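Local atomic coordinates of putative surface-anchored fimbrial subunit (Corynebacterium diphtheriae, PDB entry 3HR6), a protein that serves as the major shaft pilin, SpaA, whose tandem Ig-like modules probably build the surface pili anchored to the bacterial cell wall. Residues Y42-I47 / S59-E64; A110-Q115 / P176-N181; A120-N125 / D129-D134; E185-A190 / Q250-E255; Q222-G227 / V231-L236. All coordinates share one frame; numbering follows the deposited sequence.

Overall arrangement
The contacts run along an elongated chain of tandem Ig-like modules. Interactions 1 and 3 lie in the N-terminal module, their centres 19 Å apart, and reach the same mixed sheet; interaction 3 is the hairpin of strands 117-124 and 131-143. Interaction 2 appears to join that module to the next, and interaction 3 is nested within the loop it closes. In the second, Cna-B-like module, interaction 5 forms a hairpin nested inside the loop closed by interaction 4; strands 187-192 and 229-236 are sheet neighbours, and the two centres are 13 Å apart. The Arg113-Glu185 salt bridge couples interactions 2 and 4, consistent with both polar and apolar attachment between modules of one subunit.

Interaction 1: residues Y42-I47 / S59-E64; sequences YRVNEI and SKIKLE
No aromatic ring or amide plane takes part where Val44 and Ile47 meet Ile61, so there is no stacked face or edge, only methyl groups on branched aliphatic chains. Val44, at the end of strand 38-44, and Ile61, in the loop just before helix 63-66, reach toward each other tip to tip: Val44 CG1 stands 4.2 Å from Ile61 CD1. The backbones are well separated, with 10.1 Å between the CA atoms of Val44 and Ile61, and it is the length of isoleucine that bridges the gap. The end of its chain is extended (chi2 172°), which carries CD1 outward to Val44 and Ile47. Ile47 joins from the loop after the strand, bringing its CD1 to 4.4 Å from the same Ile61 CD1. One methyl therefore serves two partners. Around them Leu66, Leu98 and Leu118 add further aliphatic surface against Ile61, and the contacts with Leu98 and Leu118 lay the loop following helix 52-58 on the sheet of the N-terminal module. Within that sheet the backbone of Val44 is bonded to Leu98. With 78 Å² buried and no polar atoms meeting, the attraction is dispersion and exclusion of water, which probably helps hold the loop against the sheet, without directional bonds.

Interaction 2: residues A110-Q115 / P176-N181; sequences AVVRSQ and PEIASN
Between Val112, on a short, weakly bonded strand, and Ile178, in the loop joining strands 166-174 and 187-192, the backbones come to 7.3 Å at their CA atoms, too far for direct pairing, so side chains bridge them. Val112 points its two methyls into the other segment. Its CG1 lies 3.7 Å from Ile178 CG2, the two chains crossing at about a right angle, while its CG2 sits 3.9 Å from Pro176 CG, on the proline ring. Ile178 can offer CG2 because its longer branch, CG1, is tucked between the backbone N and the carbonyl carbon (chi1 69°), leaving the shorter methyl to face the valine. A compact beta-branched residue suits this spot: both of its branches find an apolar partner. Gln142 fastens the two sides, with backbone bonding to Val112 and its OE1 accepting from Ala179 N. Next to Val112, Arg113 reaches Glu185 in a salt bridge, NE to OE2, and also donates to Gln103 O. The first segment belongs to the N-terminal pilin region and the second to the Cna-B-like region; such a small apolar patch flanked by polar ties is consistent with a junction between tandem Ig-like modules.

Interaction 3: residues A120-N125 / D129-D134; sequences AAPQTN and DGWLQD
Gln123 and Leu132 form the hydrogen-bonded pair of an antiparallel beta hairpin, strands 117-124 and 131-143, in the N-terminal module. Gln123 N donates to Leu132 O at 2.9 Å, and Leu132 N returns the bond to Gln123 O. Nearer the turn, Asn125 N meets Gly130 O at 2.8 Å, the donor lying in the carbonyl plane. Thr124 and Trp131 make the non-hydrogen-bonded pair between these rungs. The indole of Trp131 leans back over the first strand: Gln123 O approaches its edge, 3.3 Å from CE3, while Thr124 OG1 lies over one face, 4.0 Å from CZ3. Pro122 CG comes at the same ring obliquely, and its CB rests beside Gln133 OE1. A proline preceded by a cis peptide suits this place, where the strand is interrupted between Ala121 and Gln123. Glycine suits position 130 because its phi of 89° and psi of -175° would press a side chain against the preceding carbonyl. In the next shell Thr127, in the turn, bonds through OG1 to Asn125 OD1 and Asp129 N, and Gln133 O receives Thr5 OG1. Gln123 folds its amide back along its own strand, NE2 donating to a lone pair of Ala120 O at 2.8 Å.

Interaction 4: residues E185-A190 / Q250-E255; sequences EGFTVA and QELVVE
Thr188 OG1, on the strand whose Phe187 and Val189 both pack on Leu252, is hydrogen-bonded to Ser278 O and Gln235 OE1, two acceptors that must share its single proton, on the side of the strand turned from the contact. The motif is a face-to-face beta sandwich, as expected of an Ig-like module: strands 187-190 and 251-255 belong to different sheets, their axes 9.5 Å apart and inclined by 36°. Every second residue points into the core, and there all are apolar. Leu252 stands at the centre. Its CG, anti to the backbone N (chi1 179°), is carried toward the other sheet, and chi2 of 71° turns CD2 to its partners. That methyl meets the edge of the Phe187 ring near its plane, 3.8 Å from CD2 of the phenylalanine. It also lies 3.8 Å from Val189 CG2; the side chains of Phe187 and Val189 lie alongside the leucine, running the opposite way. A leucine is long enough to carry this one methyl between them. Farther out, Phe184 stacks edge-to-face with Phe187, while Val207, Ile214 and Leu236 pack on Leu252. Beyond the leucine the valines of the two sheets face each other more loosely, Val189 CG1 lying 4.4 Å from Val254 CG2.

Interaction 5: residues Q222-G227 / V231-L236; sequences QTYQVG and VLSVQL
Tyr224 and Val231 form the tight part of this antiparallel hairpin, strands 219-226 and 229-236 of the Cna-B-like module. Tyr224 swings its ring between its own backbone N and carbonyl carbon (chi1 39°), folding it across the neighbouring strand, so that Val231 CB sits over one face in a CH-pi contact, 4.0 Å from the ring centroid and 28° off its normal. Val231 CG1 continues along the ring to within 3.5 Å of Tyr224 OH. A beta-branched residue suits this place: CB and CG1 lie on the tyrosine, while CG2 touches both the ring and Val226 CG2. The hydroxyl is not left to apolar company: Tyr224 OH bonds to Trp284 O. Beneath the ring, Tyr224 N and O both pair with Val231, and Gln222 pairs with Ser233 in the same way, N to O at 2.8 Å in each direction. The side chains at this second rung are looser. Gln222 OE1 and Ser233 OG lie 4.3 Å apart, and in the modelled conformer of Gln222 a water lies between them, a tentative bridge. On the other face, Thr223 CG2 only brushes Leu232 CD1, the leucine going on to Phe256 in the core. Directional backbone bonds thus fix the register, the ring-valine contact probably keeps water from one end, and at the other, polar side chains, Gln222 and Ser233, are compatible with water between them.

Interaction 1: residues Y42-I47 / S59-E64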
# COMPACT_ATOMS: atom_id res chain seq x y z
N TYR A 42 13.14 -24.32 17.10
CA TYR A 42 12.97 -25.76 16.91
C TYR A 42 14.08 -26.53 17.58
O TYR A 42 15.24 -26.08 17.59
CB TYR A 42 13.05 -26.11 15.42
CG TYR A 42 11.96 -25.52 14.57
CD1 TYR A 42 10.77 -26.22 14.38
CD2 TYR A 42 12.11 -24.29 13.93
CE1 TYR A 42 9.76 -25.71 13.61
CE2 TYR A 42 11.11 -23.77 13.14
CZ TYR A 42 9.92 -24.50 13.00
OH TYR A 42 8.89 -24.03 12.23
N ARG A 43 13.75 -27.71 18.10
CA ARG A 43 14.77 -28.67 18.57
C ARG A 43 15.19 -29.58 17.42
O ARG A 43 14.34 -30.04 16.66
CB ARG A 43 14.23 -29.51 19.72
CG ARG A 43 15.24 -30.55 20.25
CD ARG A 43 14.86 -31.12 21.61
NE ARG A 43 14.50 -30.05 22.53
CZ ARG A 43 13.26 -29.76 22.97
NH1 ARG A 43 12.20 -30.48 22.60
NH2 ARG A 43 13.09 -28.73 23.80
N VAL A 44 16.49 -29.80 17.26
CA VAL A 44 16.97 -30.74 16.25
C VAL A 44 16.83 -32.15 16.79
O VAL A 44 17.45 -32.52 17.79
CB VAL A 44 18.40 -30.45 15.82
CG1 VAL A 44 18.86 -31.44 14.75
CG2 VAL A 44 18.49 -29.04 15.29
N ASN A 45 15.98 -32.94 16.13
CA ASN A 45 15.71 -34.29 16.60
C ASN A 45 16.94 -35.17 16.57
O ASN A 45 17.75 -35.10 15.64
CB ASN A 45 14.59 -34.93 15.77
CG ASN A 45 13.28 -34.22 15.94
OD1 ASN A 45 12.31 -34.51 15.23
ND2 ASN A 45 13.23 -33.28 16.87
N GLU A 46 17.07 -35.99 17.61
CA GLU A 46 18.06 -37.07 17.66
C GLU A 46 19.48 -36.59 17.47
O GLU A 46 20.24 -37.17 16.69
CB GLU A 46 17.74 -38.11 16.59
CG GLU A 46 16.28 -38.43 16.46
CD GLU A 46 16.07 -39.64 15.61
OE1 GLU A 46 15.58 -39.50 14.47
OE2 GLU A 46 16.42 -40.74 16.09
N ILE A 47 19.82 -35.52 18.16
CA ILE A 47 21.19 -35.07 18.29
C ILE A 47 21.42 -34.89 19.78
O ILE A 47 20.74 -34.07 20.42
CB ILE A 47 21.44 -33.74 17.58
CG1 ILE A 47 21.20 -33.85 16.07
CG2 ILE A 47 22.85 -33.28 17.84
CD1 ILE A 47 22.28 -34.62 15.34
N SER A 59 28.01 -31.93 13.23
CA SER A 59 29.01 -31.38 12.31
C SER A 59 28.80 -31.80 10.85
O SER A 59 29.41 -31.23 9.95
CB SER A 59 30.42 -31.80 12.72
OG SER A 59 30.69 -33.11 12.26
N LYS A 60 27.96 -32.81 10.61
CA LYS A 60 27.60 -33.19 9.24
C LYS A 60 26.33 -32.48 8.74
O LYS A 60 26.06 -32.48 7.54
CB LYS A 60 27.44 -34.72 9.10
CG LYS A 60 28.75 -35.50 8.98
CD LYS A 60 28.55 -36.92 8.45
CE LYS A 60 29.89 -37.62 8.24
NZ LYS A 60 29.76 -39.02 7.70
N ILE A 61 25.57 -31.85 9.65
CA ILE A 61 24.24 -31.34 9.32
C ILE A 61 24.26 -30.36 8.15
O ILE A 61 25.11 -29.47 8.08
CB ILE A 61 23.54 -30.64 10.51
CG1 ILE A 61 23.05 -31.66 11.54
CG2 ILE A 61 22.34 -29.82 10.03
CD1 ILE A 61 22.53 -31.03 12.83
N LYS A 62 23.32 -30.54 7.24
CA LYS A 62 23.08 -29.62 6.14
C LYS A 62 21.78 -28.93 6.46
O LYS A 62 20.76 -29.59 6.58
CB LYS A 62 23.00 -30.38 4.80
CG LYS A 62 24.30 -30.31 3.99
CD LYS A 62 24.62 -31.58 3.22
CE LYS A 62 26.14 -31.68 3.00
NZ LYS A 62 26.57 -32.79 2.11
N LEU A 63 21.81 -27.62 6.64
CA LEU A 63 20.60 -26.89 7.02
C LEU A 63 19.40 -27.25 6.12
O LEU A 63 18.26 -27.23 6.59
CB LEU A 63 20.84 -25.37 7.01
CG LEU A 63 21.64 -24.78 8.18
CD1 LEU A 63 22.06 -23.34 7.89
CD2 LEU A 63 20.85 -24.84 9.48
N GLU A 64 19.65 -27.57 4.85
CA GLU A 64 18.55 -27.93 3.94
C GLU A 64 17.84 -29.21 4.39
O GLU A 64 16.68 -29.42 4.05
CB GLU A 64 19.02 -28.06 2.47
CG GLU A 64 20.11 -29.11 2.19
CD GLU A 64 21.51 -28.53 2.00
OE1 GLU A 64 21.87 -27.55 2.71
OE2 GLU A 64 22.27 -29.06 1.16

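Interaction 2: residues A110-Q115 / P176-N181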
# COMPACT_ATOMS: atom_id res chain seq x y z
N ALA A 110 7.99 -5.80 8.19
CA ALA A 110 8.59 -6.63 7.18
C ALA A 110 10.09 -6.31 7.01
O ALA A 110 10.49 -5.15 6.95
CB ALA A 110 7.87 -6.44 5.87
N VAL A 111 10.88 -7.37 7.02
CA VAL A 111 12.33 -7.29 6.78
C VAL A 111 12.82 -8.42 5.85
O VAL A 111 12.14 -9.43 5.68
CB VAL A 111 13.11 -7.38 8.12
CG1 VAL A 111 12.78 -6.21 9.10
CG2 VAL A 111 12.85 -8.75 8.83
N VAL A 112 14.07 -8.31 5.38
CA VAL A 112 14.75 -9.41 4.73
C VAL A 112 15.34 -10.21 5.89
O VAL A 112 16.29 -9.80 6.55
CB VAL A 112 15.84 -8.94 3.74
CG1 VAL A 112 16.49 -10.13 3.03
CG2 VAL A 112 15.22 -7.95 2.71
N ARG A 113 14.70 -11.33 6.15
CA ARG A 113 14.92 -12.09 7.39
C ARG A 113 16.21 -12.84 7.39
O ARG A 113 16.77 -13.15 6.34
CB ARG A 113 13.76 -13.05 7.63
CG ARG A 113 13.57 -14.07 6.55
CD ARG A 113 12.61 -15.15 7.00
NE ARG A 113 12.18 -15.99 5.89
CZ ARG A 113 11.38 -17.04 6.02
NH1 ARG A 113 10.95 -17.42 7.22
NH2 ARG A 113 11.03 -17.73 4.93
N SER A 114 16.65 -13.15 8.60
CA SER A 114 17.79 -13.99 8.82
C SER A 114 17.48 -15.40 8.34
O SER A 114 16.34 -15.84 8.42
CB SER A 114 18.13 -14.04 10.32
OG SER A 114 18.28 -12.74 10.88
N GLN A 115 18.50 -16.07 7.81
CA GLN A 115 18.41 -17.48 7.48
C GLN A 115 18.33 -18.31 8.77
O GLN A 115 18.76 -17.85 9.84
CB GLN A 115 19.66 -17.92 6.73
CG GLN A 115 19.99 -17.03 5.55
CD GLN A 115 18.97 -17.14 4.49
OE1 GLN A 115 18.61 -18.26 4.09
NE2 GLN A 115 18.49 -15.99 4.00
N PRO A 176 16.55 -3.25 -1.13
CA PRO A 176 17.58 -3.14 -0.09
C PRO A 176 18.86 -3.88 -0.44
O PRO A 176 18.83 -4.85 -1.22
CB PRO A 176 16.91 -3.82 1.10
CG PRO A 176 16.11 -4.91 0.47
CD PRO A 176 15.52 -4.22 -0.74
N GLU A 177 19.98 -3.45 0.12
CA GLU A 177 21.19 -4.26 0.11
C GLU A 177 21.00 -5.39 1.14
O GLU A 177 20.63 -5.13 2.31
CB GLU A 177 22.47 -3.48 0.38
CG GLU A 177 23.71 -4.33 0.35
CD GLU A 177 24.99 -3.56 0.55
OE1 GLU A 177 24.92 -2.33 0.68
OE2 GLU A 177 26.05 -4.21 0.54
N ILE A 178 21.23 -6.62 0.68
CA ILE A 178 21.10 -7.80 1.55
C ILE A 178 22.47 -8.44 1.82
O ILE A 178 23.46 -8.18 1.13
CB ILE A 178 20.08 -8.81 1.00
CG1 ILE A 178 20.60 -9.47 -0.28
CG2 ILE A 178 18.66 -8.14 0.84
CD1 ILE A 178 19.64 -10.54 -0.85
N ALA A 179 22.49 -9.29 2.83
CA ALA A 179 23.69 -9.99 3.26
C ALA A 179 24.42 -10.60 2.06
O ALA A 179 23.80 -11.23 1.20
CB ALA A 179 23.30 -11.08 4.25
N SER A 180 25.75 -10.40 2.00
CA SER A 180 26.58 -10.93 0.92
C SER A 180 26.32 -12.40 0.66
O SER A 180 26.16 -13.18 1.60
CB SER A 180 28.06 -10.77 1.27
OG SER A 180 28.32 -11.33 2.54
N ASN A 181 26.28 -12.78 -0.62
CA ASN A 181 26.05 -14.16 -1.05
C ASN A 181 24.73 -14.82 -0.61
O ASN A 181 24.58 -16.04 -0.77
CB ASN A 181 27.25 -15.03 -0.64
CG ASN A 181 28.57 -14.40 -1.06
OD1 ASN A 181 29.52 -14.36 -0.28
ND2 ASN A 181 28.62 -13.90 -2.30

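Interaction 3: residues A120-N125 / D129-D134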
# COMPACT_ATOMS: atom_id res chain seq x y z
N ALA A 120 23.63 -24.55 19.80
CA ALA A 120 23.74 -25.54 20.87
C ALA A 120 23.42 -24.88 22.22
O ALA A 120 23.78 -23.73 22.46
CB ALA A 120 25.14 -26.16 20.88
N ALA A 121 22.76 -25.62 23.11
CA ALA A 121 22.57 -25.15 24.47
C ALA A 121 22.64 -26.35 25.39
O ALA A 121 21.99 -27.36 25.13
CB ALA A 121 21.25 -24.38 24.62
N PRO A 122 23.47 -26.28 26.44
CA PRO A 122 24.33 -25.17 26.81
C PRO A 122 25.56 -25.09 25.91
O PRO A 122 25.75 -25.93 25.04
CB PRO A 122 24.72 -25.52 28.25
CG PRO A 122 24.69 -26.98 28.29
CD PRO A 122 23.62 -27.42 27.36
N GLN A 123 26.39 -24.07 26.11
CA GLN A 123 27.67 -23.97 25.45
C GLN A 123 28.73 -23.84 26.52
O GLN A 123 28.40 -23.71 27.70
CB GLN A 123 27.68 -22.76 24.50
CG GLN A 123 26.69 -22.96 23.38
CD GLN A 123 26.65 -21.81 22.43
OE1 GLN A 123 27.54 -20.96 22.44
NE2 GLN A 123 25.61 -21.75 21.62
N THR A 124 30.00 -23.91 26.14
CA THR A 124 31.09 -23.58 27.04
C THR A 124 31.30 -22.09 27.06
O THR A 124 31.24 -21.44 26.01
CB THR A 124 32.39 -24.31 26.62
OG1 THR A 124 32.18 -25.72 26.66
CG2 THR A 124 33.55 -23.94 27.54
N ASN A 125 31.52 -21.53 28.24
CA ASN A 125 31.80 -20.10 28.34
C ASN A 125 33.04 -19.80 27.50
O ASN A 125 34.02 -20.55 27.56
CB ASN A 125 32.00 -19.66 29.79
CG ASN A 125 32.03 -18.14 29.94
OD1 ASN A 125 32.93 -17.46 29.42
ND2 ASN A 125 31.04 -17.61 30.64
N ASP A 129 35.73 -20.88 31.47
CA ASP A 129 35.44 -21.00 32.88
C ASP A 129 34.01 -21.48 33.03
O ASP A 129 33.11 -20.72 33.33
CB ASP A 129 35.66 -19.65 33.56
CG ASP A 129 35.76 -19.76 35.06
OD1 ASP A 129 36.55 -20.59 35.57
OD2 ASP A 129 35.05 -18.98 35.73
N GLY A 130 33.78 -22.76 32.76
CA GLY A 130 32.46 -23.35 32.96
C GLY A 130 31.49 -23.27 31.80
O GLY A 130 31.80 -22.83 30.71
N TRP A 131 30.27 -23.73 32.08
CA TRP A 131 29.24 -23.85 31.09
C TRP A 131 28.48 -22.56 31.05
O TRP A 131 28.35 -21.90 32.07
CB TRP A 131 28.30 -25.00 31.46
CG TRP A 131 28.94 -26.27 31.32
CD1 TRP A 131 29.52 -27.00 32.32
CD2 TRP A 131 29.09 -27.04 30.13
NE1 TRP A 131 30.05 -28.16 31.82
CE2 TRP A 131 29.78 -28.22 30.48
CE3 TRP A 131 28.71 -26.85 28.81
CZ2 TRP A 131 30.09 -29.20 29.55
CZ3 TRP A 131 29.02 -27.84 27.88
CH2 TRP A 131 29.71 -28.99 28.26
N LEU A 132 28.02 -22.22 29.85
CA LEU A 132 27.13 -21.11 29.61
C LEU A 132 25.75 -21.71 29.36
O LEU A 132 25.50 -22.32 28.31
CB LEU A 132 27.61 -20.32 28.40
CG LEU A 132 26.92 -19.03 27.99
CD1 LEU A 132 26.76 -18.07 29.17
CD2 LEU A 132 27.73 -18.41 26.86
N GLN A 133 24.86 -21.54 30.34
CA GLN A 133 23.50 -22.04 30.25
C GLN A 133 22.60 -21.07 29.54
O GLN A 133 21.66 -21.49 28.89
CB GLN A 133 22.91 -22.28 31.64
CG GLN A 133 23.70 -23.22 32.50
CD GLN A 133 23.81 -24.61 31.92
OE1 GLN A 133 22.96 -25.04 31.15
NE2 GLN A 133 24.85 -25.33 32.30
N ASP A 134 22.87 -19.77 29.69
CA ASP A 134 22.09 -18.74 29.03
C ASP A 134 22.86 -18.21 27.82
O ASP A 134 23.79 -17.38 27.92
CB ASP A 134 21.70 -17.68 30.05
CG ASP A 134 20.98 -18.30 31.27
OD1 ASP A 134 19.86 -18.86 31.11
OD2 ASP A 134 21.55 -18.29 32.37

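Interaction 4: residues E185-A190 / Q250-E255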
# COMPACT_ATOMS: atom_id res chain seq x y z
N GLU A 185 14.30 -14.16 -1.17
CA GLU A 185 13.39 -15.31 -1.20
C GLU A 185 12.33 -15.11 -2.26
O GLU A 185 11.79 -16.08 -2.80
CB GLU A 185 12.62 -15.46 0.11
CG GLU A 185 13.37 -15.80 1.35
CD GLU A 185 12.40 -15.76 2.52
OE1 GLU A 185 11.30 -16.35 2.42
OE2 GLU A 185 12.69 -15.11 3.52
N GLY A 186 12.04 -13.84 -2.54
CA GLY A 186 11.00 -13.47 -3.48
C GLY A 186 10.82 -11.99 -3.35
O GLY A 186 11.49 -11.37 -2.53
N PHE A 187 9.93 -11.40 -4.13
CA PHE A 187 9.76 -9.97 -4.09
C PHE A 187 8.41 -9.65 -4.69
O PHE A 187 8.21 -9.81 -5.90
CB PHE A 187 10.90 -9.24 -4.81
CG PHE A 187 11.20 -7.87 -4.23
CD1 PHE A 187 12.02 -7.74 -3.14
CD2 PHE A 187 10.66 -6.74 -4.77
CE1 PHE A 187 12.33 -6.52 -2.62
CE2 PHE A 187 10.94 -5.49 -4.20
CZ PHE A 187 11.76 -5.39 -3.15
N THR A 188 7.46 -9.34 -3.83
CA THR A 188 6.11 -9.09 -4.26
C THR A 188 5.70 -7.66 -3.91
O THR A 188 5.96 -7.20 -2.82
CB THR A 188 5.15 -10.08 -3.59
OG1 THR A 188 5.45 -11.41 -4.02
CG2 THR A 188 3.68 -9.78 -3.94
N VAL A 189 5.09 -6.95 -4.85
CA VAL A 189 4.48 -5.65 -4.57
C VAL A 189 2.99 -5.85 -4.81
O VAL A 189 2.60 -6.24 -5.90
CB VAL A 189 5.04 -4.50 -5.42
CG1 VAL A 189 4.25 -3.15 -5.12
CG2 VAL A 189 6.55 -4.35 -5.18
N ALA A 190 2.16 -5.64 -3.77
CA ALA A 190 0.73 -5.83 -3.88
C ALA A 190 -0.00 -4.59 -3.47
O ALA A 190 0.45 -3.83 -2.62
CB ALA A 190 0.23 -6.98 -2.98
N GLN A 250 18.45 0.44 -6.19
CA GLN A 250 17.62 0.80 -7.35
C GLN A 250 16.15 0.74 -6.96
O GLN A 250 15.79 0.18 -5.93
CB GLN A 250 17.93 -0.14 -8.53
CG GLN A 250 19.35 -0.03 -9.00
CD GLN A 250 19.64 -0.97 -10.15
OE1 GLN A 250 18.72 -1.48 -10.77
NE2 GLN A 250 20.90 -1.20 -10.43
N GLU A 251 15.28 1.33 -7.79
CA GLU A 251 13.85 1.29 -7.53
C GLU A 251 13.18 0.35 -8.50
O GLU A 251 13.51 0.33 -9.68
CB GLU A 251 13.21 2.66 -7.62
CG GLU A 251 13.71 3.55 -6.53
CD GLU A 251 13.11 4.92 -6.53
OE1 GLU A 251 12.36 5.30 -7.47
OE2 GLU A 251 13.45 5.62 -5.56
N LEU A 252 12.30 -0.46 -7.94
CA LEU A 252 11.32 -1.19 -8.67
C LEU A 252 10.09 -0.32 -8.73
O LEU A 252 9.52 -0.04 -7.68
CB LEU A 252 11.04 -2.50 -7.92
CG LEU A 252 9.99 -3.39 -8.58
CD1 LEU A 252 10.55 -4.00 -9.82
CD2 LEU A 252 9.50 -4.50 -7.57
N VAL A 253 9.63 0.07 -9.92
CA VAL A 253 8.51 0.99 -10.05
C VAL A 253 7.38 0.28 -10.76
O VAL A 253 7.61 -0.27 -11.81
CB VAL A 253 8.89 2.26 -10.82
CG1 VAL A 253 7.64 3.18 -10.97
CG2 VAL A 253 10.07 2.99 -10.09
N VAL A 254 6.23 0.20 -10.10
CA VAL A 254 5.01 -0.35 -10.63
C VAL A 254 4.10 0.83 -10.88
O VAL A 254 3.86 1.66 -9.97
CB VAL A 254 4.36 -1.32 -9.63
CG1 VAL A 254 2.98 -1.83 -10.12
CG2 VAL A 254 5.34 -2.46 -9.34
N GLU A 255 3.59 0.92 -12.11
CA GLU A 255 2.55 1.89 -12.42
C GLU A 255 1.35 1.21 -12.99
O GLU A 255 1.46 0.22 -13.66
CB GLU A 255 3.03 2.93 -13.41
CG GLU A 255 4.07 3.84 -12.81
CD GLU A 255 4.41 5.00 -13.74
OE1 GLU A 255 4.36 4.83 -14.98
OE2 GLU A 255 4.71 6.08 -13.21

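Interaction 5: residues Q222-G227 / V231-L236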
# COMPACT_ATOMS: atom_id res chain seq x y z
N GLN A 222 -0.65 -10.16 -11.58
CA GLN A 222 -1.93 -10.84 -11.35
C GLN A 222 -2.88 -9.87 -10.66
O GLN A 222 -2.46 -8.97 -9.95
CB GLN A 222 -1.75 -12.07 -10.45
CG GLN A 222 -0.75 -13.11 -10.91
CD GLN A 222 -0.46 -14.12 -9.80
OE1 GLN A 222 0.16 -13.78 -8.77
NE2 GLN A 222 -0.94 -15.34 -9.97
N THR A 223 -4.17 -10.07 -10.88
CA THR A 223 -5.21 -9.42 -10.06
C THR A 223 -6.11 -10.52 -9.47
O THR A 223 -6.32 -11.58 -10.05
CB THR A 223 -6.06 -8.42 -10.83
OG1 THR A 223 -6.76 -9.08 -11.88
CG2 THR A 223 -5.19 -7.27 -11.40
N TYR A 224 -6.61 -10.27 -8.27
CA TYR A 224 -7.60 -11.12 -7.68
C TYR A 224 -8.50 -10.28 -6.79
O TYR A 224 -8.07 -9.26 -6.27
CB TYR A 224 -6.96 -12.28 -6.88
CG TYR A 224 -5.72 -11.94 -6.09
CD1 TYR A 224 -5.78 -11.59 -4.74
CD2 TYR A 224 -4.45 -11.91 -6.69
CE1 TYR A 224 -4.67 -11.27 -4.03
CE2 TYR A 224 -3.33 -11.59 -5.98
CZ TYR A 224 -3.41 -11.26 -4.64
OH TYR A 224 -2.30 -10.94 -3.95
N GLN A 225 -9.74 -10.75 -6.65
CA GLN A 225 -10.74 -10.06 -5.86
C GLN A 225 -10.65 -10.55 -4.44
O GLN A 225 -10.59 -11.75 -4.20
CB GLN A 225 -12.15 -10.34 -6.39
CG GLN A 225 -12.43 -9.71 -7.73
CD GLN A 225 -12.09 -8.23 -7.78
OE1 GLN A 225 -12.85 -7.37 -7.31
NE2 GLN A 225 -10.94 -7.93 -8.37
N VAL A 226 -10.64 -9.61 -3.50
CA VAL A 226 -10.82 -9.92 -2.09
C VAL A 226 -12.00 -9.07 -1.66
O VAL A 226 -11.89 -7.85 -1.60
CB VAL A 226 -9.63 -9.58 -1.23
CG1 VAL A 226 -10.01 -9.78 0.24
CG2 VAL A 226 -8.41 -10.45 -1.58
N GLY A 227 -13.13 -9.72 -1.42
CA GLY A 227 -14.39 -9.00 -1.26
C GLY A 227 -14.67 -8.07 -2.43
O GLY A 227 -14.63 -8.48 -3.60
N VAL A 231 -7.06 -6.70 -5.70
CA VAL A 231 -5.66 -6.67 -5.41
C VAL A 231 -4.89 -6.89 -6.72
O VAL A 231 -5.18 -7.82 -7.48
CB VAL A 231 -5.26 -7.80 -4.45
CG1 VAL A 231 -3.77 -7.74 -4.14
CG2 VAL A 231 -6.09 -7.77 -3.17
N LEU A 232 -3.94 -5.99 -6.96
CA LEU A 232 -2.98 -6.10 -8.04
C LEU A 232 -1.68 -6.57 -7.41
O LEU A 232 -1.25 -6.03 -6.42
CB LEU A 232 -2.75 -4.75 -8.69
CG LEU A 232 -1.58 -4.64 -9.69
CD1 LEU A 232 -1.71 -5.60 -10.86
CD2 LEU A 232 -1.44 -3.21 -10.18
N SER A 233 -1.04 -7.56 -8.01
CA SER A 233 0.17 -8.15 -7.45
C SER A 233 1.20 -8.31 -8.54
O SER A 233 0.85 -8.79 -9.60
CB SER A 233 -0.17 -9.55 -6.96
OG SER A 233 0.99 -10.20 -6.47
N VAL A 234 2.42 -7.88 -8.22
CA VAL A 234 3.58 -7.98 -9.11
C VAL A 234 4.63 -8.76 -8.36
O VAL A 234 5.02 -8.37 -7.27
CB VAL A 234 4.13 -6.64 -9.49
CG1 VAL A 234 5.47 -6.83 -10.32
CG2 VAL A 234 3.08 -5.82 -10.27
N GLN A 235 5.11 -9.84 -8.97
CA GLN A 235 5.99 -10.73 -8.28
C GLN A 235 7.18 -10.98 -9.16
O GLN A 235 7.01 -11.33 -10.32
CB GLN A 235 5.23 -12.02 -8.07
CG GLN A 235 5.80 -12.94 -7.09
CD GLN A 235 4.72 -13.87 -6.53
OE1 GLN A 235 4.00 -13.55 -5.55
NE2 GLN A 235 4.60 -15.00 -7.15
N LEU A 236 8.36 -10.89 -8.59
CA LEU A 236 9.58 -11.20 -9.31
C LEU A 236 10.07 -12.61 -8.98
O LEU A 236 10.15 -13.00 -7.84
CB LEU A 236 10.70 -10.21 -9.00
CG LEU A 236 10.41 -8.74 -9.25
CD1 LEU A 236 11.56 -7.84 -8.70
CD2 LEU A 236 10.17 -8.52 -10.73
O HOH W 1 1.72 -11.70 -8.94